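Local coordinates for alanine racemase (Enterococcus faecalis, PDB 3E6E), which belongs to the alanine racemase family, in which a TIM-type barrel domain is joined to a C-terminal domain rich in beta strands, and is modelled here as two subunits, at residues A[10-15]-A[248-253]; A[96-101]-A[123-128]; A[173-178]-A[234-239]. The protein carries 1 engineered substitution. All blocks are in the same frame, centred on the assembly; numbering follows the deposited sequence.

How the contacts relate
Contact 1 (10-15 with 248-253) pairs a short N-terminal strand with the first strand of the C-terminal domain, and the long loop it closes contains both other contacts. These two follow one another along the chain and belong largely to the barrel side of the molecule: contact 2 near the N-terminal ends of the barrel strands, contact 3 beyond the C-terminal end of strand 165-167. Their centres are 39 Å apart, those of contacts 1 and 2 are 40 Å apart and those of contacts 1 and 3 are 29 Å apart, and none touches another. Contact 3 approaches a ligand pocket, the side chain of Asp174 lying about 7 Å from a bound D-[3-hydroxy-2-methyl-5-phosphonooxymethyl-pyridin-4-ylmethyl]-N,O-cycloserylamide (DCS).

Contact 1 of 3, residues A[10-15]-A[248-253]; sequences RLHIDT and RLTSEL
The carbonyl oxygen of Arg10 receives the amide of Thr250 in a nearly linear bond, Thr250 N to Arg10 O measuring 2.9 Å with 169° at the hydrogen. The return bond, from Arg10 N to Thr250 O, is equally long but more bent, its donor standing above the carbonyl plane. Together the two make Arg10 and Thr250 a hydrogen-bonded antiparallel pair. A weak bond of 2.8 Å from His12 N to Arg248 O continues the backbone link. Through this ladder strand 10-12, close to the chain's N-terminus, becomes a neighbour of strand 249-259 in the mixed sheet of the C-terminal domain, while strand 368-369 runs parallel along it, so the two chain ends meet in one sheet. On one face Leu11 and Leu249 meet branch to branch, Leu11 CD1 lying only 3.3 Å from Leu249 CD1, a tight fit; the same Leu249 methyl reaches the carbonyl of Arg10. Branched leucines suit this buried face because they fill it without needing polar partners. On the face of Arg10 and Thr250, the His12 ring presents its edge to the threonine hydroxyl, which lies near the ring plane, Thr250 OG1 being 3.2 Å from His12 CE1. With CG of His12 beside its backbone N (chi1 -65°), the ring swings back along the strand towards Thr250. His12 CB packs against Arg248 CB at 3.9 Å. Arg10 sends its long chain away from Thr250, and its guanidinium makes a salt bridge with Glu369 of the parallel strand.

Contact 2 of 3, residues A[96-101]-A[123-128]; sequences LLIQYD and SNTPLR
Asp101 and Arg128 are brought together by two torsions: the aspartate holds CG opposite its backbone N (chi1 -168°), directing the carboxylate across the gap, and the arginine bends midway along its chain (chi3 93°), so that the guanidinium turns a face towards Asp101 OD2 while NH1 reaches OD1. Their salt bridge runs from Arg128 NH1 to Asp101 OD1 at 2.8 Å, though as a hydrogen bond it is weak because it is bent. The two flat groups are not coplanar but turned 69° apart, and Asp101 OD2 lies over one face of the guanidinium, 3.4 Å from Arg128 CZ. A short acid fits here because it need only span to a long, flexible arginine. The guanidinium has a second anionic partner, since Arg128 NE makes a salt bridge with Glu164; two carboxylates thus share its charge and probably limit its rotation. Further up the helix the meeting is apolar. Leu97 CD1 touches Leu127 CD1 at 4.1 Å, and Ile98 CD1 comes to 4.3 Å from the same leucine methyl. Beyond it, Ile98 CD1 is 3.3 Å from Thr125 O. Asp101 also occupies the C-prime position of a Schellman motif: its positive phi turns the chain out of helix 94-99 and towards strand 103-106. The loop leading into strand 129-132 thus packs on helix 94-99 and its end; strands 103-106 and 129-132, which the two segments lead into, are neighbours in the parallel sheet of the TIM-type barrel, so the contact lies at the strands' N-terminal ends.

Contact 3 of 3, residues A[173-178]-A[234-239]; sequences ADEIDT and GNKLAP
Lys236 NZ sits between two carboxylates, giving one hydrogen bond of 3.0 Å to Asp174 OD2 and a weak one, also 3.0 Å, to Glu175 OE2. Both are parts of salt bridges, and the three residues form a small charged network. The ammonium meets Asp174 OD2 from well above the carboxylate plane, 59° out of it. Lysine suits the place because its chain can bend (chi3 -79°) and bring a charge that is not tied to one direction to two acids at once; Glu175, whose CB points away from the other loop, folds its own chain back to join in. The 173-178 loop follows strand 165-167 of the TIM-type barrel, on the side where such barrels bind ligands, and the network ties it to the loop that leads from the barrel towards the C-terminal domain. Beside the charges Leu237 adds an apolar touch, its CD2 lying 3.9 Å from Ile176 CG1, while its CD1 rests 4.1 Å from Asp174 O. The backbone of Leu237 is satisfied at both ends, its N paired with Ser233 OG and its O with Asn231 ND2. Glu175 also packs on Gly268 of the second subunit.

Contact 1 of 3, residues A[10-15]-A[248-253]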
loop_
_atom_site.group_PDB
_atom_site.type_symbol
_atom_site.label_atom_id
_atom_site.label_comp_id
_atom_site.label_asym_id
_atom_site.label_seq_id
_atom_site.Cartn_x
_atom_site.Cartn_y
_atom_site.Cartn_z
ATOM N N ARG A 10 -7.398 -12.803 -3.842
ATOM C CA ARG A 10 -6.773 -13.275 -2.603
ATOM C C ARG A 10 -5.245 -13.361 -2.607
ATOM O O ARG A 10 -4.604 -13.534 -3.654
ATOM C CB ARG A 10 -7.317 -14.655 -2.236
ATOM C CG ARG A 10 -8.811 -14.688 -2.035
ATOM C CD ARG A 10 -9.245 -15.977 -1.342
ATOM N NE ARG A 10 -10.628 -15.906 -0.878
ATOM C CZ ARG A 10 -11.165 -14.829 -0.307
ATOM N NH1 ARG A 10 -10.440 -13.730 -0.136
ATOM N NH2 ARG A 10 -12.426 -14.846 0.099
ATOM N N LEU A 11 -4.672 -13.273 -1.409
ATOM C CA LEU A 11 -3.218 -13.346 -1.223
ATOM C C LEU A 11 -2.896 -14.602 -0.378
ATOM O O LEU A 11 -2.974 -14.561 0.842
ATOM C CB LEU A 11 -2.757 -12.058 -0.516
ATOM C CG LEU A 11 -1.378 -11.422 -0.717
ATOM C CD1 LEU A 11 -0.951 -11.411 -2.179
ATOM C CD2 LEU A 11 -1.448 -10.000 -0.176
ATOM N N HIS A 12 -2.557 -15.714 -1.032
ATOM C CA HIS A 12 -2.261 -16.973 -0.328
ATOM C C HIS A 12 -0.870 -17.078 0.263
ATOM O O HIS A 12 0.137 -17.029 -0.449
ATOM C CB HIS A 12 -2.477 -18.176 -1.242
ATOM C CG HIS A 12 -3.900 -18.361 -1.658
ATOM N ND1 HIS A 12 -4.435 -17.751 -2.775
ATOM C CD2 HIS A 12 -4.916 -19.046 -1.078
ATOM C CE1 HIS A 12 -5.720 -18.051 -2.862
ATOM N NE2 HIS A 12 -6.037 -18.834 -1.845
ATOM N N ILE A 13 -0.816 -17.258 1.573
ATOM C CA ILE A 13 0.456 -17.358 2.255
ATOM C C ILE A 13 0.729 -18.795 2.656
ATOM O O ILE A 13 -0.165 -19.502 3.107
ATOM C CB ILE A 13 0.451 -16.414 3.459
ATOM C CG1 ILE A 13 0.442 -14.976 2.930
ATOM C CG2 ILE A 13 1.654 -16.680 4.357
ATOM C CD1 ILE A 13 0.084 -13.921 3.933
ATOM N N ASP A 14 1.967 -19.232 2.456
ATOM C CA ASP A 14 2.380 -20.601 2.777
ATOM C C ASP A 14 3.257 -20.570 4.027
ATOM O O ASP A 14 4.471 -20.348 3.943
ATOM C CB ASP A 14 3.162 -21.182 1.595
ATOM C CG ASP A 14 3.529 -22.645 1.781
ATOM O OD1 ASP A 14 4.273 -23.174 0.928
ATOM O OD2 ASP A 14 3.078 -23.277 2.758
ATOM N N THR A 15 2.645 -20.792 5.185
ATOM C CA THR A 15 3.400 -20.762 6.436
ATOM C C THR A 15 4.470 -21.864 6.516
ATOM O O THR A 15 5.601 -21.604 6.954
ATOM C CB THR A 15 2.455 -20.838 7.667
ATOM O OG1 THR A 15 1.631 -22.005 7.579
ATOM C CG2 THR A 15 1.569 -19.605 7.737
ATOM N N ARG A 248 1.896 -15.733 -2.419
ATOM C CA ARG A 248 1.173 -16.169 -3.617
ATOM C C ARG A 248 -0.018 -15.229 -3.815
ATOM O O ARG A 248 -0.686 -14.840 -2.849
ATOM C CB ARG A 248 0.696 -17.605 -3.436
ATOM C CG ARG A 248 0.600 -18.376 -4.713
ATOM C CD ARG A 248 0.352 -19.854 -4.449
ATOM N NE ARG A 248 0.219 -20.566 -5.719
ATOM C CZ ARG A 248 -0.807 -20.434 -6.560
ATOM N NH1 ARG A 248 -1.814 -19.627 -6.266
ATOM N NH2 ARG A 248 -0.805 -21.085 -7.715
ATOM N N LEU A 249 -0.289 -14.852 -5.057
ATOM C CA LEU A 249 -1.389 -13.926 -5.320
ATOM C C LEU A 249 -2.291 -14.366 -6.461
ATOM O O LEU A 249 -1.824 -14.587 -7.588
ATOM C CB LEU A 249 -0.822 -12.549 -5.630
ATOM C CG LEU A 249 -1.764 -11.449 -6.090
ATOM C CD1 LEU A 249 -2.718 -11.033 -4.967
ATOM C CD2 LEU A 249 -0.915 -10.270 -6.514
ATOM N N THR A 250 -3.587 -14.474 -6.177
ATOM C CA THR A 250 -4.556 -14.897 -7.187
ATOM C C THR A 250 -5.794 -14.028 -7.213
ATOM O O THR A 250 -6.022 -13.192 -6.334
ATOM C CB THR A 250 -5.048 -16.342 -6.945
ATOM O OG1 THR A 250 -5.475 -16.469 -5.582
ATOM C CG2 THR A 250 -3.965 -17.369 -7.264
ATOM N N SER A 251 -6.599 -14.246 -8.241
ATOM C CA SER A 251 -7.861 -13.542 -8.407
ATOM C C SER A 251 -8.600 -14.362 -9.445
ATOM O O SER A 251 -8.274 -15.535 -9.650
ATOM C CB SER A 251 -7.632 -12.121 -8.919
ATOM O OG SER A 251 -8.827 -11.359 -8.841
ATOM N N GLU A 252 -9.593 -13.772 -10.099
ATOM C CA GLU A 252 -10.316 -14.505 -11.134
ATOM C C GLU A 252 -11.107 -13.599 -12.060
ATOM O O GLU A 252 -11.499 -12.494 -11.690
ATOM C CB GLU A 252 -11.246 -15.558 -10.506
ATOM C CG GLU A 252 -12.482 -15.017 -9.816
ATOM C CD GLU A 252 -13.241 -16.103 -9.054
ATOM O OE1 GLU A 252 -14.439 -15.907 -8.736
ATOM O OE2 GLU A 252 -12.633 -17.156 -8.765
ATOM N N LEU A 253 -11.321 -14.094 -13.276
ATOM C CA LEU A 253 -12.064 -13.389 -14.306
ATOM C C LEU A 253 -13.495 -13.137 -13.863
ATOM O O LEU A 253 -14.205 -14.068 -13.498
ATOM C CB LEU A 253 -12.066 -14.222 -15.580
ATOM C CG LEU A 253 -10.713 -14.318 -16.269
ATOM C CD1 LEU A 253 -10.778 -15.313 -17.393
ATOM C CD2 LEU A 253 -10.310 -12.948 -16.776
#

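Contact 2 of 3, residues A[96-101]-A[123-128]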
loop_
_atom_site.group_PDB
_atom_site.type_symbol
_atom_site.label_atom_id
_atom_site.label_comp_id
_atom_site.label_asym_id
_atom_site.label_seq_id
_atom_site.Cartn_x
_atom_site.Cartn_y
_atom_site.Cartn_z
ATOM N N LEU A 96 5.823 1.724 28.638
ATOM C CA LEU A 96 5.181 0.620 27.937
ATOM C C LEU A 96 6.260 -0.429 27.680
ATOM O O LEU A 96 6.013 -1.632 27.788
ATOM C CB LEU A 96 4.560 1.079 26.612
ATOM C CG LEU A 96 3.424 2.110 26.648
ATOM C CD1 LEU A 96 2.896 2.300 25.237
ATOM C CD2 LEU A 96 2.300 1.661 27.568
ATOM N N LEU A 97 7.463 0.034 27.346
ATOM C CA LEU A 97 8.590 -0.862 27.111
ATOM C C LEU A 97 8.713 -1.823 28.298
ATOM O O LEU A 97 8.864 -3.041 28.125
ATOM C CB LEU A 97 9.872 -0.053 26.964
ATOM C CG LEU A 97 9.872 0.907 25.776
ATOM C CD1 LEU A 97 11.112 1.779 25.783
ATOM C CD2 LEU A 97 9.809 0.100 24.501
ATOM N N ILE A 98 8.642 -1.256 29.502
ATOM C CA ILE A 98 8.720 -2.017 30.745
ATOM C C ILE A 98 7.482 -2.913 30.848
ATOM O O ILE A 98 7.571 -4.091 31.225
ATOM C CB ILE A 98 8.773 -1.050 31.982
ATOM C CG1 ILE A 98 10.040 -0.179 31.923
ATOM C CG2 ILE A 98 8.707 -1.830 33.288
ATOM C CD1 ILE A 98 11.354 -0.945 31.934
ATOM N N GLN A 99 6.328 -2.352 30.496
ATOM C CA GLN A 99 5.076 -3.090 30.564
ATOM C C GLN A 99 5.118 -4.388 29.752
ATOM O O GLN A 99 4.768 -5.456 30.260
ATOM C CB GLN A 99 3.926 -2.207 30.084
ATOM C CG GLN A 99 2.564 -2.627 30.628
ATOM C CD GLN A 99 1.404 -1.830 30.025
ATOM O OE1 GLN A 99 1.400 -0.595 30.034
ATOM N NE2 GLN A 99 0.409 -2.546 29.504
ATOM N N TYR A 100 5.567 -4.304 28.502
ATOM C CA TYR A 100 5.632 -5.483 27.636
ATOM C C TYR A 100 7.017 -6.119 27.560
ATOM O O TYR A 100 7.288 -6.904 26.654
ATOM C CB TYR A 100 5.178 -5.116 26.216
ATOM C CG TYR A 100 3.751 -4.617 26.125
ATOM C CD1 TYR A 100 3.427 -3.299 26.431
ATOM C CD2 TYR A 100 2.712 -5.486 25.779
ATOM C CE1 TYR A 100 2.106 -2.858 26.397
ATOM C CE2 TYR A 100 1.387 -5.058 25.747
ATOM C CZ TYR A 100 1.087 -3.745 26.061
ATOM O OH TYR A 100 -0.238 -3.340 26.081
ATOM N N ASP A 101 7.878 -5.793 28.521
ATOM C CA ASP A 101 9.255 -6.295 28.577
ATOM C C ASP A 101 9.842 -6.398 27.188
ATOM O O ASP A 101 10.233 -7.471 26.733
ATOM C CB ASP A 101 9.340 -7.666 29.255
ATOM C CG ASP A 101 10.782 -8.069 29.577
ATOM O OD1 ASP A 101 11.425 -7.395 30.412
ATOM O OD2 ASP A 101 11.279 -9.054 28.991
ATOM N N SER A 123 13.079 -1.153 39.874
ATOM C CA SER A 123 11.803 -1.498 39.247
ATOM C C SER A 123 11.681 -3.003 39.015
ATOM O O SER A 123 10.676 -3.478 38.473
ATOM C CB SER A 123 11.663 -0.759 37.907
ATOM O OG SER A 123 10.516 -1.186 37.186
ATOM N N ASN A 124 12.702 -3.747 39.426
ATOM C CA ASN A 124 12.742 -5.186 39.198
ATOM C C ASN A 124 12.444 -5.547 37.747
ATOM O O ASN A 124 12.432 -6.722 37.379
ATOM C CB ASN A 124 11.763 -5.903 40.129
ATOM C CG ASN A 124 12.409 -6.341 41.430
ATOM O OD1 ASN A 124 12.860 -5.513 42.221
ATOM N ND2 ASN A 124 12.456 -7.649 41.656
ATOM N N THR A 125 12.207 -4.530 36.926
ATOM C CA THR A 125 12.124 -4.713 35.482
ATOM C C THR A 125 13.108 -3.802 34.753
ATOM O O THR A 125 12.786 -2.661 34.426
ATOM C CB THR A 125 10.702 -4.438 34.958
ATOM O OG1 THR A 125 10.354 -3.071 35.207
ATOM C CG2 THR A 125 9.697 -5.347 35.648
ATOM N N PRO A 126 14.308 -4.316 34.504
ATOM C CA PRO A 126 15.348 -3.547 33.807
ATOM C C PRO A 126 14.975 -3.272 32.366
ATOM O O PRO A 126 14.253 -4.051 31.748
ATOM C CB PRO A 126 16.572 -4.454 33.883
ATOM C CG PRO A 126 16.320 -5.282 35.096
ATOM C CD PRO A 126 14.854 -5.595 34.978
ATOM N N LEU A 127 15.477 -2.164 31.832
ATOM C CA LEU A 127 15.204 -1.799 30.456
ATOM C C LEU A 127 16.186 -2.546 29.565
ATOM O O LEU A 127 17.365 -2.190 29.500
ATOM C CB LEU A 127 15.370 -0.291 30.247
ATOM C CG LEU A 127 15.126 0.215 28.813
ATOM C CD1 LEU A 127 13.650 0.098 28.480
ATOM C CD2 LEU A 127 15.579 1.658 28.673
ATOM N N ARG A 128 15.695 -3.587 28.893
ATOM C CA ARG A 128 16.514 -4.401 27.993
ATOM C C ARG A 128 16.867 -3.548 26.771
ATOM O O ARG A 128 16.036 -3.375 25.881
ATOM C CB ARG A 128 15.723 -5.644 27.554
ATOM C CG ARG A 128 14.782 -6.189 28.633
ATOM C CD ARG A 128 13.986 -7.406 28.155
ATOM N NE ARG A 128 14.609 -8.692 28.475
ATOM C CZ ARG A 128 14.556 -9.274 29.672
ATOM N NH1 ARG A 128 13.906 -8.687 30.667
ATOM N NH2 ARG A 128 15.147 -10.447 29.875
#

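Contact 3 of 3, residues A[173-178]-A[234-239]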
loop_
_atom_site.group_PDB
_atom_site.type_symbol
_atom_site.label_atom_id
_atom_site.label_comp_id
_atom_site.label_asym_id
_atom_site.label_seq_id
_atom_site.Cartn_x
_atom_site.Cartn_y
_atom_site.Cartn_z
ATOM N N ALA A 173 25.645 -5.828 2.022
ATOM C CA ALA A 173 25.855 -7.265 2.204
ATOM C C ALA A 173 25.358 -8.126 1.057
ATOM O O ALA A 173 25.836 -9.241 0.872
ATOM C CB ALA A 173 25.206 -7.723 3.495
ATOM N N ASP A 174 24.394 -7.628 0.291
ATOM C CA ASP A 174 23.869 -8.413 -0.822
ATOM C C ASP A 174 24.554 -8.054 -2.131
ATOM O O ASP A 174 24.114 -8.471 -3.199
ATOM C CB ASP A 174 22.359 -8.202 -0.959
ATOM C CG ASP A 174 22.006 -6.800 -1.413
ATOM O OD1 ASP A 174 22.474 -5.820 -0.790
ATOM O OD2 ASP A 174 21.258 -6.671 -2.397
ATOM N N GLU A 175 25.638 -7.289 -2.044
ATOM C CA GLU A 175 26.372 -6.871 -3.235
ATOM C C GLU A 175 27.542 -7.810 -3.536
ATOM O O GLU A 175 28.169 -8.346 -2.625
ATOM C CB GLU A 175 26.887 -5.446 -3.041
ATOM C CG GLU A 175 26.786 -4.552 -4.276
ATOM C CD GLU A 175 25.388 -3.978 -4.480
ATOM O OE1 GLU A 175 24.808 -3.443 -3.508
ATOM O OE2 GLU A 175 24.881 -4.050 -5.616
ATOM N N ILE A 176 27.827 -8.015 -4.818
ATOM C CA ILE A 176 28.915 -8.894 -5.239
ATOM C C ILE A 176 30.231 -8.354 -4.700
ATOM O O ILE A 176 31.038 -9.100 -4.149
ATOM C CB ILE A 176 29.014 -8.960 -6.769
ATOM C CG1 ILE A 176 27.714 -9.519 -7.347
ATOM C CG2 ILE A 176 30.212 -9.794 -7.181
ATOM C CD1 ILE A 176 27.645 -9.475 -8.865
ATOM N N ASP A 177 30.444 -7.053 -4.881
ATOM C CA ASP A 177 31.654 -6.396 -4.397
ATOM C C ASP A 177 31.566 -6.343 -2.870
ATOM O O ASP A 177 30.637 -5.754 -2.305
ATOM C CB ASP A 177 31.750 -4.983 -4.985
ATOM C CG ASP A 177 33.100 -4.337 -4.743
ATOM O OD1 ASP A 177 33.365 -3.266 -5.336
ATOM O OD2 ASP A 177 33.889 -4.898 -3.960
ATOM N N THR A 178 32.526 -6.966 -2.200
ATOM C CA THR A 178 32.515 -7.000 -0.747
ATOM C C THR A 178 33.257 -5.858 -0.027
ATOM O O THR A 178 33.278 -5.811 1.197
ATOM C CB THR A 178 33.070 -8.339 -0.258
ATOM O OG1 THR A 178 34.437 -8.476 -0.682
ATOM C CG2 THR A 178 32.252 -9.492 -0.841
ATOM N N GLY A 234 17.821 -9.828 -5.023
ATOM C CA GLY A 234 17.123 -9.743 -6.287
ATOM C C GLY A 234 17.509 -10.910 -7.173
ATOM O O GLY A 234 16.851 -11.952 -7.148
ATOM N N ASN A 235 18.574 -10.731 -7.957
ATOM C CA ASN A 235 19.069 -11.775 -8.851
ATOM C C ASN A 235 20.582 -11.643 -9.082
ATOM O O ASN A 235 21.129 -12.198 -10.038
ATOM C CB ASN A 235 18.309 -11.718 -10.186
ATOM C CG ASN A 235 17.693 -13.070 -10.576
ATOM O OD1 ASN A 235 16.907 -13.165 -11.527
ATOM N ND2 ASN A 235 18.059 -14.120 -9.843
ATOM N N LYS A 236 21.254 -10.917 -8.192
ATOM C CA LYS A 236 22.696 -10.716 -8.300
ATOM C C LYS A 236 23.513 -11.920 -7.825
ATOM O O LYS A 236 24.574 -12.219 -8.377
ATOM C CB LYS A 236 23.106 -9.491 -7.485
ATOM C CG LYS A 236 22.476 -8.193 -7.945
ATOM C CD LYS A 236 22.937 -7.028 -7.076
ATOM C CE LYS A 236 22.183 -6.983 -5.768
ATOM N NZ LYS A 236 22.527 -5.772 -4.978
ATOM N N LEU A 237 23.025 -12.599 -6.793
ATOM C CA LEU A 237 23.723 -13.755 -6.238
ATOM C C LEU A 237 22.793 -14.932 -5.952
ATOM O O LEU A 237 21.617 -14.762 -5.630
ATOM C CB LEU A 237 24.419 -13.371 -4.933
ATOM C CG LEU A 237 25.572 -12.379 -4.967
ATOM C CD1 LEU A 237 26.051 -12.096 -3.550
ATOM C CD2 LEU A 237 26.687 -12.956 -5.794
ATOM N N ALA A 238 23.339 -16.135 -6.031
ATOM C CA ALA A 238 22.546 -17.321 -5.770
ATOM C C ALA A 238 22.548 -17.613 -4.267
ATOM O O ALA A 238 23.597 -17.671 -3.633
ATOM C CB ALA A 238 23.113 -18.505 -6.559
ATOM N N PRO A 239 21.362 -17.773 -3.670
ATOM C CA PRO A 239 21.315 -18.059 -2.238
ATOM C C PRO A 239 22.133 -19.286 -1.914
ATOM O O PRO A 239 22.433 -20.081 -2.790
ATOM C CB PRO A 239 19.838 -18.246 -1.984
ATOM C CG PRO A 239 19.262 -17.203 -2.885
ATOM C CD PRO A 239 20.019 -17.448 -4.172
#